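Local coordinates for protein thymidylate synthase ThyX (Streptomyces cacaoi subsp. asoensis, PDB 4P5A) that probably catalyses the FAD-dependent reductive methylation of dUMP to dTMP, as other ThyX thymidylate synthases do, and works as a homotetramer with bound flavin, at residues 134-137 and 138-141; 147-150 and 151-155; 208-211 and 212-216. All blocks are in the same frame, centred on the assembly; numbering follows the deposited sequence.

Contact 1 (134-137 and 138-141); sequences HQQV and VRSA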
loop_
_atom_site.group_PDB
_atom_site.type_symbol
_atom_site.label_atom_id
_atom_site.label_comp_id
_atom_site.label_asym_id
_atom_site.label_seq_id
_atom_site.Cartn_x
_atom_site.Cartn_y
_atom_site.Cartn_z
ATOM N N HIS B 134 -37.171 -2.595 19.269
ATOM C CA HIS B 134 -36.247 -3.705 19.468
ATOM C C HIS B 134 -36.965 -5.030 19.217
ATOM O O HIS B 134 -36.459 -5.893 18.506
ATOM C CB HIS B 134 -35.586 -3.716 20.848
ATOM C CG HIS B 134 -34.482 -4.738 20.974
ATOM N ND1 HIS B 134 -34.538 -5.806 21.844
ATOM C CD2 HIS B 134 -33.296 -4.850 20.326
ATOM C CE1 HIS B 134 -33.437 -6.529 21.731
ATOM N NE2 HIS B 134 -32.668 -5.956 20.814
ATOM N N GLN B 135 -38.168 -5.172 19.787
ATOM C CA GLN B 135 -38.914 -6.434 19.593
ATOM C C GLN B 135 -39.160 -6.754 18.136
ATOM O O GLN B 135 -39.120 -7.921 17.811
ATOM C CB GLN B 135 -40.259 -6.409 20.339
ATOM C CG GLN B 135 -40.121 -6.561 21.861
ATOM C CD GLN B 135 -41.415 -6.030 22.621
ATOM O OE1 GLN B 135 -41.452 -6.016 23.860
ATOM N NE2 GLN B 135 -42.448 -5.583 21.855
ATOM N N GLN B 136 -39.475 -5.737 17.331
ATOM C CA GLN B 136 -39.802 -5.864 15.917
ATOM C C GLN B 136 -38.544 -6.282 15.167
ATOM O O GLN B 136 -38.584 -7.209 14.319
ATOM C CB GLN B 136 -40.314 -4.523 15.337
ATOM C CG GLN B 136 -41.825 -4.402 15.419
ATOM C CD GLN B 136 -42.492 -5.808 15.304
ATOM O OE1 GLN B 136 -42.642 -6.380 14.189
ATOM N NE2 GLN B 136 -42.814 -6.393 16.477
ATOM N N VAL B 137 -37.426 -5.660 15.525
ATOM C CA VAL B 137 -36.133 -6.152 14.965
ATOM C C VAL B 137 -35.818 -7.616 15.299
ATOM O O VAL B 137 -35.557 -8.414 14.364
ATOM C CB VAL B 137 -34.930 -5.203 15.271
ATOM C CG1 VAL B 137 -33.577 -5.822 14.812
ATOM C CG2 VAL B 137 -35.132 -3.848 14.575
ATOM N N VAL B 138 -35.911 -8.007 16.561
ATOM C CA VAL B 138 -35.617 -9.345 16.926
ATOM C C VAL B 138 -36.589 -10.275 16.219
ATOM O O VAL B 138 -36.231 -11.364 15.767
ATOM C CB VAL B 138 -35.652 -9.515 18.441
ATOM C CG1 VAL B 138 -35.496 -10.982 18.828
ATOM C CG2 VAL B 138 -34.459 -8.739 18.992
ATOM N N ARG B 139 -37.835 -9.867 16.186
ATOM C CA ARG B 139 -38.842 -10.684 15.493
ATOM C C ARG B 139 -38.549 -10.947 14.008
ATOM O O ARG B 139 -38.613 -12.107 13.534
ATOM C CB ARG B 139 -40.245 -10.058 15.664
ATOM C CG ARG B 139 -41.318 -10.892 14.919
ATOM C CD ARG B 139 -42.741 -10.478 15.241
ATOM N NE ARG B 139 -43.710 -11.283 14.476
ATOM C CZ ARG B 139 -45.017 -11.004 14.477
ATOM N NH1 ARG B 139 -45.874 -11.727 13.754
ATOM N NH2 ARG B 139 -45.456 -9.982 15.216
ATOM N N SER B 140 -38.284 -9.897 13.256
ATOM C CA SER B 140 -38.045 -10.036 11.834
ATOM C C SER B 140 -36.741 -10.764 11.562
ATOM O O SER B 140 -36.675 -11.601 10.620
ATOM C CB SER B 140 -37.933 -8.670 11.182
ATOM O OG SER B 140 -39.191 -8.036 11.111
ATOM N N ALA B 141 -35.718 -10.406 12.348
ATOM C CA ALA B 141 -34.372 -11.023 12.121
ATOM C C ALA B 141 -34.483 -12.518 12.417
ATOM O O ALA B 141 -34.050 -13.350 11.630
ATOM C CB ALA B 141 -33.346 -10.360 12.987
#

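Contact 2 (147-150 and 151-155); sequences VAFE and EYQRL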
loop_
_atom_site.group_PDB
_atom_site.type_symbol
_atom_site.label_atom_id
_atom_site.label_comp_id
_atom_site.label_asym_id
_atom_site.label_seq_id
_atom_site.Cartn_x
_atom_site.Cartn_y
_atom_site.Cartn_z
ATOM N N VAL B 147 -35.231 -19.045 8.255
ATOM C CA VAL B 147 -35.471 -19.549 6.922
ATOM C C VAL B 147 -34.157 -19.633 6.134
ATOM O O VAL B 147 -33.900 -20.643 5.504
ATOM C CB VAL B 147 -36.405 -18.606 6.181
ATOM C CG1 VAL B 147 -36.478 -18.848 4.639
ATOM C CG2 VAL B 147 -37.814 -18.759 6.813
ATOM N N ALA B 148 -33.285 -18.629 6.302
ATOM C CA ALA B 148 -31.970 -18.717 5.627
ATOM C C ALA B 148 -31.218 -19.966 6.045
ATOM O O ALA B 148 -30.664 -20.709 5.194
ATOM C CB ALA B 148 -31.152 -17.418 5.953
ATOM N N PHE B 149 -31.153 -20.204 7.343
ATOM C CA PHE B 149 -30.322 -21.286 7.791
ATOM C C PHE B 149 -30.978 -22.614 7.416
ATOM O O PHE B 149 -30.265 -23.607 7.102
ATOM C CB PHE B 149 -29.997 -21.159 9.251
ATOM C CG PHE B 149 -28.903 -22.057 9.648
ATOM C CD1 PHE B 149 -29.166 -23.226 10.285
ATOM C CD2 PHE B 149 -27.574 -21.778 9.227
ATOM C CE1 PHE B 149 -28.107 -24.120 10.598
ATOM C CE2 PHE B 149 -26.502 -22.631 9.566
ATOM C CZ PHE B 149 -26.787 -23.829 10.218
ATOM N N GLU B 150 -32.310 -22.662 7.457
ATOM C CA GLU B 150 -32.975 -23.943 7.117
ATOM C C GLU B 150 -32.702 -24.285 5.629
ATOM O O GLU B 150 -32.437 -25.475 5.262
ATOM C CB GLU B 150 -34.478 -23.801 7.437
ATOM C CG GLU B 150 -35.366 -24.834 6.754
ATOM C CD GLU B 150 -36.848 -24.438 6.896
ATOM O OE1 GLU B 150 -37.176 -23.691 7.862
ATOM O OE2 GLU B 150 -37.648 -24.833 6.011
ATOM N N GLU B 151 -32.707 -23.246 4.779
ATOM C CA GLU B 151 -32.420 -23.447 3.371
ATOM C C GLU B 151 -30.939 -23.750 3.115
ATOM O O GLU B 151 -30.634 -24.542 2.228
ATOM C CB GLU B 151 -32.878 -22.267 2.476
ATOM C CG GLU B 151 -34.411 -21.972 2.474
ATOM C CD GLU B 151 -35.252 -23.216 2.042
ATOM O OE1 GLU B 151 -34.766 -24.097 1.289
ATOM O OE2 GLU B 151 -36.380 -23.314 2.596
ATOM N N TYR B 152 -30.037 -23.110 3.872
ATOM C CA TYR B 152 -28.610 -23.423 3.753
ATOM C C TYR B 152 -28.418 -24.903 4.071
ATOM O O TYR B 152 -27.767 -25.630 3.314
ATOM C CB TYR B 152 -27.841 -22.570 4.760
ATOM C CG TYR B 152 -26.388 -22.845 4.874
ATOM C CD1 TYR B 152 -25.802 -23.268 6.082
ATOM C CD2 TYR B 152 -25.546 -22.604 3.763
ATOM C CE1 TYR B 152 -24.412 -23.487 6.200
ATOM C CE2 TYR B 152 -24.124 -22.819 3.878
ATOM C CZ TYR B 152 -23.593 -23.240 5.101
ATOM O OH TYR B 152 -22.251 -23.483 5.225
ATOM N N GLN B 153 -29.000 -25.348 5.182
ATOM C CA GLN B 153 -28.795 -26.777 5.538
ATOM C C GLN B 153 -29.448 -27.714 4.529
ATOM O O GLN B 153 -28.918 -28.791 4.262
ATOM C CB GLN B 153 -29.404 -27.022 6.923
ATOM C CG GLN B 153 -28.594 -26.472 8.069
ATOM C CD GLN B 153 -27.188 -27.038 8.113
ATOM O OE1 GLN B 153 -27.026 -28.226 8.121
ATOM N NE2 GLN B 153 -26.152 -26.154 8.146
ATOM N N ARG B 154 -30.611 -27.326 4.013
ATOM C CA ARG B 154 -31.274 -28.167 2.985
ATOM C C ARG B 154 -30.414 -28.315 1.746
ATOM O O ARG B 154 -30.271 -29.432 1.168
ATOM C CB ARG B 154 -32.596 -27.541 2.512
ATOM C CG ARG B 154 -33.526 -28.592 1.830
ATOM C CD ARG B 154 -34.763 -27.997 1.160
ATOM N NE ARG B 154 -35.486 -27.013 1.961
ATOM C CZ ARG B 154 -36.236 -27.233 3.054
ATOM N NH1 ARG B 154 -36.462 -28.451 3.599
ATOM N NH2 ARG B 154 -36.783 -26.188 3.624
ATOM N N LEU B 155 -29.814 -27.204 1.308
ATOM C CA LEU B 155 -28.881 -27.253 0.182
ATOM C C LEU B 155 -27.693 -28.135 0.477
ATOM O O LEU B 155 -27.363 -28.978 -0.377
ATOM C CB LEU B 155 -28.418 -25.864 -0.264
ATOM C CG LEU B 155 -29.571 -25.068 -0.892
ATOM C CD1 LEU B 155 -29.142 -23.521 -0.905
ATOM C CD2 LEU B 155 -30.046 -25.638 -2.309
#

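Contact 3 (208-211 and 212-216); sequences EIEM and VAEQM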
loop_
_atom_site.group_PDB
_atom_site.type_symbol
_atom_site.label_atom_id
_atom_site.label_comp_id
_atom_site.label_asym_id
_atom_site.label_seq_id
_atom_site.Cartn_x
_atom_site.Cartn_y
_atom_site.Cartn_z
ATOM N N GLU B 208 -21.415 -1.001 15.124
ATOM C CA GLU B 208 -20.769 -2.291 15.314
ATOM C C GLU B 208 -19.266 -2.246 15.028
ATOM O O GLU B 208 -18.433 -2.812 15.799
ATOM C CB GLU B 208 -21.461 -3.385 14.468
ATOM C CG GLU B 208 -22.903 -3.856 15.056
ATOM C CD GLU B 208 -24.026 -2.836 14.797
ATOM O OE1 GLU B 208 -25.026 -2.831 15.569
ATOM O OE2 GLU B 208 -23.891 -1.941 13.941
ATOM N N ILE B 209 -18.856 -1.578 13.943
ATOM C CA ILE B 209 -17.409 -1.414 13.778
ATOM C C ILE B 209 -16.774 -0.548 14.828
ATOM O O ILE B 209 -15.621 -0.798 15.246
ATOM C CB ILE B 209 -17.023 -0.965 12.285
ATOM C CG1 ILE B 209 -15.483 -1.005 12.079
ATOM C CG2 ILE B 209 -17.509 0.480 12.072
ATOM C CD1 ILE B 209 -14.973 -2.480 12.115
ATOM N N GLU B 210 -17.582 0.359 15.372
ATOM C CA GLU B 210 -17.076 1.186 16.472
ATOM C C GLU B 210 -16.820 0.290 17.685
ATOM O O GLU B 210 -15.878 0.543 18.426
ATOM C CB GLU B 210 -18.045 2.301 16.815
ATOM C CG GLU B 210 -17.442 3.245 17.906
ATOM C CD GLU B 210 -18.397 4.397 18.220
ATOM O OE1 GLU B 210 -17.837 5.454 18.409
ATOM O OE2 GLU B 210 -19.663 4.221 18.358
ATOM N N MET B 211 -17.681 -0.699 17.952
ATOM C CA MET B 211 -17.390 -1.650 19.043
ATOM C C MET B 211 -16.095 -2.418 18.875
ATOM O O MET B 211 -15.375 -2.665 19.847
ATOM C CB MET B 211 -18.566 -2.620 19.199
ATOM C CG MET B 211 -19.890 -1.863 19.567
ATOM S SD MET B 211 -21.295 -3.005 19.341
ATOM C CE MET B 211 -20.923 -4.287 20.543
ATOM N N VAL B 212 -15.803 -2.809 17.637
ATOM C CA VAL B 212 -14.493 -3.434 17.336
ATOM C C VAL B 212 -13.422 -2.462 17.684
ATOM O O VAL B 212 -12.398 -2.833 18.377
ATOM C CB VAL B 212 -14.409 -3.832 15.827
ATOM C CG1 VAL B 212 -12.953 -4.307 15.457
ATOM C CG2 VAL B 212 -15.477 -4.947 15.475
ATOM N N ALA B 213 -13.528 -1.237 17.108
ATOM C CA ALA B 213 -12.473 -0.230 17.291
ATOM C C ALA B 213 -12.239 0.063 18.795
ATOM O O ALA B 213 -11.089 0.241 19.184
ATOM C CB ALA B 213 -12.872 1.082 16.606
ATOM N N GLU B 214 -13.307 0.194 19.606
ATOM C CA GLU B 214 -13.074 0.560 21.019
ATOM C C GLU B 214 -12.308 -0.534 21.763
ATOM O O GLU B 214 -11.447 -0.250 22.588
ATOM C CB GLU B 214 -14.462 0.833 21.749
ATOM C CG GLU B 214 -15.089 2.066 21.183
ATOM C CD GLU B 214 -16.584 2.261 21.590
ATOM O OE1 GLU B 214 -17.285 1.235 21.939
ATOM O OE2 GLU B 214 -17.004 3.447 21.523
ATOM N N GLN B 215 -12.543 -1.770 21.408
ATOM C CA GLN B 215 -11.840 -2.837 22.092
ATOM C C GLN B 215 -10.383 -2.903 21.652
ATOM O O GLN B 215 -9.514 -3.259 22.438
ATOM C CB GLN B 215 -12.563 -4.174 21.870
ATOM C CG GLN B 215 -13.982 -4.226 22.521
ATOM C CD GLN B 215 -14.623 -5.608 22.211
ATOM O OE1 GLN B 215 -14.052 -6.667 22.518
ATOM N NE2 GLN B 215 -15.724 -5.589 21.504
ATOM N N MET B 216 -10.149 -2.650 20.355
ATOM C CA MET B 216 -8.786 -2.630 19.896
ATOM C C MET B 216 -8.065 -1.529 20.646
ATOM O O MET B 216 -6.900 -1.638 21.001
ATOM C CB MET B 216 -8.749 -2.344 18.360
ATOM C CG MET B 216 -9.119 -3.632 17.644
ATOM S SD MET B 216 -9.200 -3.195 15.862
ATOM C CE MET B 216 -9.424 -4.832 15.118
#

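Contact 1 (134-137 and 138-141)
In the conformer given here, one of two modelled for His134, Val138 lays its CG2 methyl over one face of the His134 imidazole, one turn further along the long helix 131-157. The methyl stands 3.6 Å above the ring plane and is displaced toward the rim, on the side of CE1 and NE2: Val138 CG2 is 3.7 Å from His134 CE1 and 3.9 Å from the ring centroid. For this conformer it is a CH-pi contact between side chains that cross at a slant. The imidazole reaches the valine because CG of His134 lies anti to the backbone N (chi1 -171°), which swings the ring forward along the helix. Its NE2 is hydrogen-bonded to the carbonyl oxygen of Pro109, a bond that probably helps hold the ring in this orientation.

Elsewhere the polar side chains add little to one another. Arg139, extended from CG to NE, leads away from the helix and passes Gln136 with CD 4.2 Å from its OE1. CB of Arg139 rests 3.2 Å from the carbonyl oxygen of Gln135, and CB of Ala141 sits similarly against that of Val137. Beneath the side chains runs regular alpha-helical i to i+4 bonding, from Val138 N to His134 O at 2.9 Å through to Ala141 N on Val137 O at 2.8 Å.

Val137, Ser140 and Ala141 are buried. Val137 packs on Pro109 and on Ile160 of the second subunit, and Ser140 OG is hydrogen-bonded to Glu151 of that subunit. The chemistry thus divides round the helix: in this conformer the imidazole is covered on one face by a valine methyl and tied to the Pro109 loop, while a buried hydroxyl is satisfied across the subunit interface.

Contact 2 (147-150 and 151-155)
Phe149, Tyr152 and Gln153 pack together along the alpha-helix 131-157, at i+3 and i+4 spacing, while Glu150, Glu151 and Arg154 form a salt-bridge network. In the close-packed part the Phe149 and Tyr152 rings meet obliquely, planes at 45°, with Phe149 CE2 3.6 Å from Tyr152 CD1. Gln153 runs alongside Phe149, pointing the same way; its bend at chi2 (-58°) carries the amide back beside the ring, and NE2 comes 3.2 Å from Phe149 CZ. That amide nitrogen is hydrogen-bonded to Glu101, and Tyr152 OH to Val102 N. Tyr152 also packs on Ala165 of helix 162-165, near Arg166, a residue of the 5-bromo-UMP pocket.

Within the network, Glu151 is buried and faces the second subunit, whose Ser140 also binds its OE1. Arg154 grips this carboxylate side-on and nearly straight: NE meets OE1 and NH2 meets OE2, each at 3.1 Å, with both oxygens close to the guanidinium plane. The loose, solvent-exposed part is Glu150 with its weak link to the exposed Arg154. Glu150 OE2 lies 3.9 Å from Glu151 OE2, and Arg154 probably offsets their like charges. The Glu150 bond is bent and comes in at the guanidinium edge, its carboxylate turned 85° from that plane, with Arg154 NH2 2.9 Å from Glu150 OE2.

Contact 3 (208-211 and 212-216)
Glu210 and Glu214 slant across each other on one side of helix 207-223, with Glu214 OE2 3.6 Å from Glu210 CG and 3.8 Å from Glu210 OE1. Different first torsions bring them together: Glu210 sends CG anti to the backbone N (chi1 -175°), forward along the helix, whereas Glu214 holds CG beside its own N (chi1 -68°), turned back toward Glu210. Arg196 and Arg207 each form salt bridges to both acids, and His195 N also bonds Glu210 OE1. With an alanine in place of Glu214, both arginines would lose a carboxylate partner and would probably be less firmly held beside Glu210.

Away from the acids, Ile209 extends CG1 forward to place CD1 4.0 Å from Val212 CB; its side chain also packs on Arg193, predicted to take part in activating dUMP. Gln215 NE2 reaches back to Met211 O in a weak bond of 3.4 Å, while its main amide partner is Ile12 O. Paired acids and paired arginines thus probably balance one another's charge; Arg207 belongs to the same helix, whereas Arg196 and His195 N join it to the segment just after helix 183-193.

Contacts 1 and 2 follow one another on the long helix 131-157, their centres about 20 Å apart and their nearest atoms about 7 Å apart. Contact 3 comes later, on helix 207-223, close to the centre of the chain and about 23 and 31 Å from the centres of contacts 1 and 2. Helix 131-157 lies at the periphery and meets the second subunit at both contacts; Ser140 of contact 1 bonds Glu151 of contact 2 across that boundary, in each direction. Contact 3 packs mainly within its own chain, on helices 78-84 and 183-193, near nucleotide and flavin; contact 2 also lies not far from a nucleotide. The set therefore spans a subunit interface of the tetramer and the interior beside the ligand sites.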